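Local coordinates for putative hemin ABC transport system, membrane protein (Burkholderia cenocepacia J2315, PDB 5B57), which probably serves as the membrane-spanning permease subunit of an ABC importer that carries heme across the cell membrane, at residues A[271-276]-A[281-286]; A[183-188]-A[192-197]. All coordinates share one frame; numbering follows the deposited sequence.

Contact 1 of 2, residues A[271-276]-A[281-286]; sequences LGETEA and VPVQRL
Ala276 and Val281 face each other across a tight helix-loop-helix corner, where the short helix 273-278 gives way to the long helix 283-305. Such short helices are familiar from the cytoplasmic loops of BtuC-like permeases, where they touch the ATPase. Here, too, Leu271, Thr274, Glu275 and Val281 pack against the chain of another protein, consistent with that role. Ala276 has the largest area buried by the contact. Its CB meets Val281 CB at 4.1 Å, and its carbonyl oxygen accepts a hydrogen bond from Val281 N. This bond, 3.2 Å from Val281 N to Ala276 O, links the carbonyl of Ala276 to the first residue of the 281-286 segment. Val281 CB also lies 3.5 Å from Ala276 O, beside the bonded N. Val281 also touches Ala265 and Ala268 of helix 263-269. Just past it, Pro282 centres an inverse gamma turn, and the chain enters the next helix with Val283 turned toward helix 273-278. Val283 CG1 approaches Glu273 O at 3.9 Å, while CG2 meets the acidic side chain. Glu273 reaches this methyl because its CG stands anti to the backbone N (chi1 168°) and the chain runs extended from there, passing across Val283 CG2 at about a right angle. Glu273 OE1 forms a salt bridge with Lys287 of helix 283-305, which gives the carboxylate a charged partner one turn on from Val283. Val283 CG2 sits 3.6 Å from Glu273 CG and 3.5 Å from Glu273 CD, touching the base of the carboxylate.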
loop_
_atom_site.group_PDB
_atom_site.type_symbol
_atom_site.label_atom_id
_atom_site.label_comp_id
_atom_site.label_asym_id
_atom_site.label_seq_id
_atom_site.Cartn_x
_atom_site.Cartn_y
_atom_site.Cartn_z
ATOM N N LEU A 271 -14.391 3.939 -8.305
ATOM C CA LEU A 271 -14.576 5.300 -7.855
ATOM C C LEU A 271 -14.324 5.444 -6.371
ATOM O O LEU A 271 -14.194 6.566 -5.869
ATOM C CB LEU A 271 -16.006 5.708 -8.219
ATOM C CG LEU A 271 -16.387 7.095 -8.640
ATOM C CD1 LEU A 271 -17.267 6.908 -9.801
ATOM C CD2 LEU A 271 -17.204 7.646 -7.544
ATOM N N GLY A 272 -14.215 4.311 -5.695
ATOM C CA GLY A 272 -14.218 4.171 -4.254
ATOM C C GLY A 272 -15.249 3.142 -3.858
ATOM O O GLY A 272 -16.350 3.109 -4.435
ATOM N N GLU A 273 -14.929 2.288 -2.895
ATOM C CA GLU A 273 -15.917 1.323 -2.429
ATOM C C GLU A 273 -17.152 2.034 -1.842
ATOM O O GLU A 273 -18.296 1.721 -2.209
ATOM C CB GLU A 273 -15.287 0.352 -1.439
ATOM C CG GLU A 273 -16.306 -0.503 -0.688
ATOM C CD GLU A 273 -15.689 -1.709 -0.004
ATOM O OE1 GLU A 273 -14.639 -2.210 -0.487
ATOM O OE2 GLU A 273 -16.271 -2.149 1.017
ATOM N N THR A 274 -16.941 3.028 -0.960
ATOM C CA THR A 274 -18.084 3.712 -0.356
ATOM C C THR A 274 -18.824 4.543 -1.394
ATOM O O THR A 274 -20.061 4.604 -1.390
ATOM C CB THR A 274 -17.647 4.602 0.812
ATOM O OG1 THR A 274 -17.336 3.796 1.954
ATOM C CG2 THR A 274 -18.771 5.498 1.204
ATOM N N GLU A 275 -18.079 5.193 -2.283
ATOM C CA GLU A 275 -18.682 5.901 -3.402
ATOM C C GLU A 275 -19.598 4.984 -4.205
ATOM O O GLU A 275 -20.736 5.355 -4.536
ATOM C CB GLU A 275 -17.590 6.487 -4.302
ATOM C CG GLU A 275 -17.046 7.819 -3.837
ATOM C CD GLU A 275 -15.848 7.666 -2.934
ATOM O OE1 GLU A 275 -15.409 6.520 -2.726
ATOM O OE2 GLU A 275 -15.339 8.689 -2.435
ATOM N N ALA A 276 -19.121 3.783 -4.532
ATOM C CA ALA A 276 -19.941 2.868 -5.317
ATOM C C ALA A 276 -21.173 2.411 -4.538
ATOM O O ALA A 276 -22.263 2.307 -5.112
ATOM C CB ALA A 276 -19.115 1.666 -5.775
ATOM N N VAL A 281 -24.405 0.060 -5.925
ATOM C CA VAL A 281 -23.651 -1.159 -6.200
ATOM C C VAL A 281 -23.611 -1.969 -4.914
ATOM O O VAL A 281 -23.189 -1.439 -3.877
ATOM C CB VAL A 281 -22.226 -0.845 -6.689
ATOM C CG1 VAL A 281 -21.405 -2.118 -6.864
ATOM C CG2 VAL A 281 -22.256 -0.077 -7.982
ATOM N N PRO A 282 -24.037 -3.185 -4.920
ATOM C CA PRO A 282 -23.950 -4.045 -3.716
ATOM C C PRO A 282 -22.558 -4.626 -3.526
ATOM O O PRO A 282 -22.323 -5.810 -3.718
ATOM C CB PRO A 282 -24.971 -5.141 -4.017
ATOM C CG PRO A 282 -24.932 -5.243 -5.492
ATOM C CD PRO A 282 -24.775 -3.842 -6.004
ATOM N N VAL A 283 -21.619 -3.765 -3.112
ATOM C CA VAL A 283 -20.193 -4.088 -3.235
ATOM C C VAL A 283 -19.805 -5.383 -2.515
ATOM O O VAL A 283 -18.819 -6.021 -2.904
ATOM C CB VAL A 283 -19.330 -2.894 -2.785
ATOM C CG1 VAL A 283 -20.195 -1.682 -2.537
ATOM C CG2 VAL A 283 -18.484 -3.231 -1.570
ATOM N N GLN A 284 -20.571 -5.820 -1.509
ATOM C CA GLN A 284 -20.246 -7.100 -0.893
ATOM C C GLN A 284 -20.631 -8.268 -1.803
ATOM O O GLN A 284 -19.830 -9.186 -2.013
ATOM C CB GLN A 284 -20.904 -7.198 0.478
ATOM C CG GLN A 284 -20.357 -6.145 1.420
ATOM C CD GLN A 284 -18.856 -6.307 1.583
ATOM O OE1 GLN A 284 -18.355 -7.435 1.616
ATOM N NE2 GLN A 284 -18.126 -5.191 1.642
ATOM N N ARG A 285 -21.842 -8.245 -2.373
ATOM C CA ARG A 285 -22.188 -9.257 -3.365
ATOM C C ARG A 285 -21.260 -9.179 -4.559
ATOM O O ARG A 285 -20.966 -10.206 -5.184
ATOM C CB ARG A 285 -23.636 -9.103 -3.845
ATOM C CG ARG A 285 -24.716 -9.158 -2.770
ATOM C CD ARG A 285 -25.055 -10.582 -2.382
ATOM N NE ARG A 285 -25.625 -11.354 -3.491
ATOM C CZ ARG A 285 -25.689 -12.685 -3.518
ATOM N NH1 ARG A 285 -25.213 -13.399 -2.502
ATOM N NH2 ARG A 285 -26.222 -13.301 -4.562
ATOM N N LEU A 286 -20.790 -7.975 -4.901
ATOM C CA LEU A 286 -19.907 -7.832 -6.060
ATOM C C LEU A 286 -18.567 -8.511 -5.813
ATOM O O LEU A 286 -18.057 -9.224 -6.686
ATOM C CB LEU A 286 -19.705 -6.360 -6.400
ATOM C CG LEU A 286 -18.625 -6.021 -7.427
ATOM C CD1 LEU A 286 -18.941 -6.714 -8.727
ATOM C CD2 LEU A 286 -18.503 -4.499 -7.648
#

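Contact 2 of 2, residues A[183-188]-A[192-197]; sequences LVYRLA and GRLALP
The backbone leaves helix 168-188 at Ala188 and passes through a loop that brings Leu194 back beside the helix end, with Ala188 CA and Leu194 CA 6.3 Å apart and no hydrogen bond joining the two segments. The contact therefore rests on apolar side chains, and Leu194 supplies the side chain of one half. Its CG lies anti to the backbone N (chi1 -179°), which carries the isobutyl fork toward the last turn of the helix, where its two methyls divide the work. Leu194 CD1 meets the methyl of Ala188, at 3.7 Å from Ala188 CB. The other methyl turns to the ring of Tyr185: Leu194 CD2 is 3.3 Å from Tyr185 CE1 and 3.7 Å from Tyr185 CD1, so the CD1-CE1 side of the ring takes the contact, obliquely. Tyr185 and Ala188 are three residues apart and so present neighbouring parts of one helix surface, between which the leucine fork fits. Ala188 O accepts a hydrogen bond from Arg380 NH1 of the second subunit, which links the end of the helix to the dimer partner. Both helices are predicted to span the membrane, and the contact closes the turn of a helical hairpin: farther from the loop, Val184 packs on Ala202 and Ile206 of helix 196-220. Helix 283-305 lies against the turn as well, with Leu291 touching Leu194, Arg288 touching Tyr185 and Lys287 touching Leu196, so that the end of helix 168-188, the start of helix 196-220 and the first turns of helix 283-305 come together here.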
loop_
_atom_site.group_PDB
_atom_site.type_symbol
_atom_site.label_atom_id
_atom_site.label_comp_id
_atom_site.label_asym_id
_atom_site.label_seq_id
_atom_site.Cartn_x
_atom_site.Cartn_y
_atom_site.Cartn_z
ATOM N N LEU A 183 -11.818 -21.991 0.967
ATOM C CA LEU A 183 -11.400 -21.917 2.358
ATOM C C LEU A 183 -10.871 -20.527 2.687
ATOM O O LEU A 183 -11.231 -19.955 3.719
ATOM C CB LEU A 183 -10.366 -23.007 2.650
ATOM C CG LEU A 183 -9.458 -22.936 3.893
ATOM C CD1 LEU A 183 -10.247 -22.865 5.201
ATOM C CD2 LEU A 183 -8.451 -24.082 3.930
ATOM N N VAL A 184 -10.062 -19.943 1.792
ATOM C CA VAL A 184 -9.533 -18.593 2.004
ATOM C C VAL A 184 -10.665 -17.579 2.133
ATOM O O VAL A 184 -10.630 -16.696 2.993
ATOM C CB VAL A 184 -8.556 -18.215 0.873
ATOM C CG1 VAL A 184 -8.167 -16.744 0.966
ATOM C CG2 VAL A 184 -7.329 -19.041 0.979
ATOM N N TYR A 185 -11.692 -17.698 1.288
ATOM C CA TYR A 185 -12.852 -16.821 1.389
ATOM C C TYR A 185 -13.521 -16.924 2.759
ATOM O O TYR A 185 -13.800 -15.908 3.398
ATOM C CB TYR A 185 -13.853 -17.143 0.283
ATOM C CG TYR A 185 -15.067 -16.243 0.329
ATOM C CD1 TYR A 185 -15.050 -14.991 -0.267
ATOM C CD2 TYR A 185 -16.218 -16.627 0.997
ATOM C CE1 TYR A 185 -16.160 -14.148 -0.210
ATOM C CE2 TYR A 185 -17.327 -15.792 1.059
ATOM C CZ TYR A 185 -17.292 -14.551 0.456
ATOM O OH TYR A 185 -18.385 -13.704 0.505
ATOM N N ARG A 186 -13.800 -18.145 3.226
ATOM C CA ARG A 186 -14.457 -18.280 4.526
ATOM C C ARG A 186 -13.628 -17.671 5.656
ATOM O O ARG A 186 -14.188 -17.058 6.576
ATOM C CB ARG A 186 -14.763 -19.744 4.827
ATOM C CG ARG A 186 -16.258 -20.038 4.881
ATOM C CD ARG A 186 -16.969 -19.336 6.058
ATOM N NE ARG A 186 -16.704 -19.990 7.347
ATOM C CZ ARG A 186 -17.401 -21.015 7.852
ATOM N NH1 ARG A 186 -18.434 -21.542 7.199
ATOM N NH2 ARG A 186 -17.057 -21.527 9.027
ATOM N N LEU A 187 -12.294 -17.822 5.609
ATOM C CA LEU A 187 -11.448 -17.308 6.692
ATOM C C LEU A 187 -11.479 -15.785 6.760
ATOM O O LEU A 187 -11.374 -15.202 7.853
ATOM C CB LEU A 187 -10.006 -17.794 6.531
ATOM C CG LEU A 187 -9.672 -19.265 6.804
ATOM C CD1 LEU A 187 -8.176 -19.425 6.746
ATOM C CD2 LEU A 187 -10.216 -19.804 8.137
ATOM N N ALA A 188 -11.637 -15.127 5.607
ATOM C CA ALA A 188 -11.617 -13.671 5.551
ATOM C C ALA A 188 -12.996 -13.078 5.798
ATOM O O ALA A 188 -13.113 -12.014 6.418
ATOM C CB ALA A 188 -11.079 -13.206 4.202
ATOM N N GLY A 192 -21.638 -11.469 6.892
ATOM C CA GLY A 192 -20.919 -11.574 5.634
ATOM C C GLY A 192 -20.417 -10.245 5.100
ATOM O O GLY A 192 -21.106 -9.549 4.350
ATOM N N ARG A 193 -19.206 -9.883 5.511
ATOM C CA ARG A 193 -18.500 -8.723 4.989
ATOM C C ARG A 193 -17.088 -9.174 4.654
ATOM O O ARG A 193 -16.436 -9.831 5.473
ATOM C CB ARG A 193 -18.478 -7.559 5.995
ATOM C CG ARG A 193 -19.748 -6.712 6.038
ATOM C CD ARG A 193 -19.733 -5.733 7.223
ATOM N NE ARG A 193 -19.969 -6.401 8.507
ATOM C CZ ARG A 193 -20.094 -5.768 9.672
ATOM N NH1 ARG A 193 -20.001 -4.442 9.725
ATOM N NH2 ARG A 193 -20.312 -6.462 10.784
ATOM N N LEU A 194 -16.631 -8.850 3.451
ATOM C CA LEU A 194 -15.357 -9.339 2.938
ATOM C C LEU A 194 -14.411 -8.159 2.804
ATOM O O LEU A 194 -14.486 -7.423 1.821
ATOM C CB LEU A 194 -15.535 -10.053 1.593
ATOM C CG LEU A 194 -14.247 -10.642 0.968
ATOM C CD1 LEU A 194 -13.531 -11.617 1.887
ATOM C CD2 LEU A 194 -14.490 -11.321 -0.360
ATOM N N ALA A 195 -13.524 -7.972 3.775
ATOM C CA ALA A 195 -12.491 -6.947 3.648
ATOM C C ALA A 195 -11.384 -7.464 2.752
ATOM O O ALA A 195 -10.830 -8.537 3.001
ATOM C CB ALA A 195 -11.915 -6.551 5.004
ATOM N N LEU A 196 -11.046 -6.719 1.715
ATOM C CA LEU A 196 -10.019 -7.220 0.813
ATOM C C LEU A 196 -8.659 -7.351 1.490
ATOM O O LEU A 196 -7.924 -8.295 1.153
ATOM C CB LEU A 196 -9.959 -6.343 -0.445
ATOM C CG LEU A 196 -11.284 -6.309 -1.217
ATOM C CD1 LEU A 196 -11.115 -5.725 -2.606
ATOM C CD2 LEU A 196 -11.905 -7.698 -1.295
ATOM N N PRO A 197 -8.260 -6.477 2.425
ATOM C CA PRO A 197 -7.024 -6.759 3.194
ATOM C C PRO A 197 -7.024 -8.094 3.916
ATOM O O PRO A 197 -5.989 -8.769 3.921
ATOM C CB PRO A 197 -6.945 -5.590 4.194
ATOM C CG PRO A 197 -8.073 -4.654 3.834
ATOM C CD PRO A 197 -8.618 -5.056 2.491
#

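How the contacts relate
From the N terminus, contact 2 comes first: it closes the short loop between helices 168-188 and 196-220. Contact 1 follows later in the chain, closing the corner between helices 273-278 and 283-305. The two loops are in series, neither nested nor crossed, and their centres lie about 16 Å apart on the same side of the chain's centre. They nevertheless meet directly: Gln284 OE1 of contact 1 is 2.9 Å from Leu194 N of contact 2, a probable hydrogen bond. This amide joins the first turn of helix 283-305 to the loop residue two before helix 196-220, tying the two loop regions together.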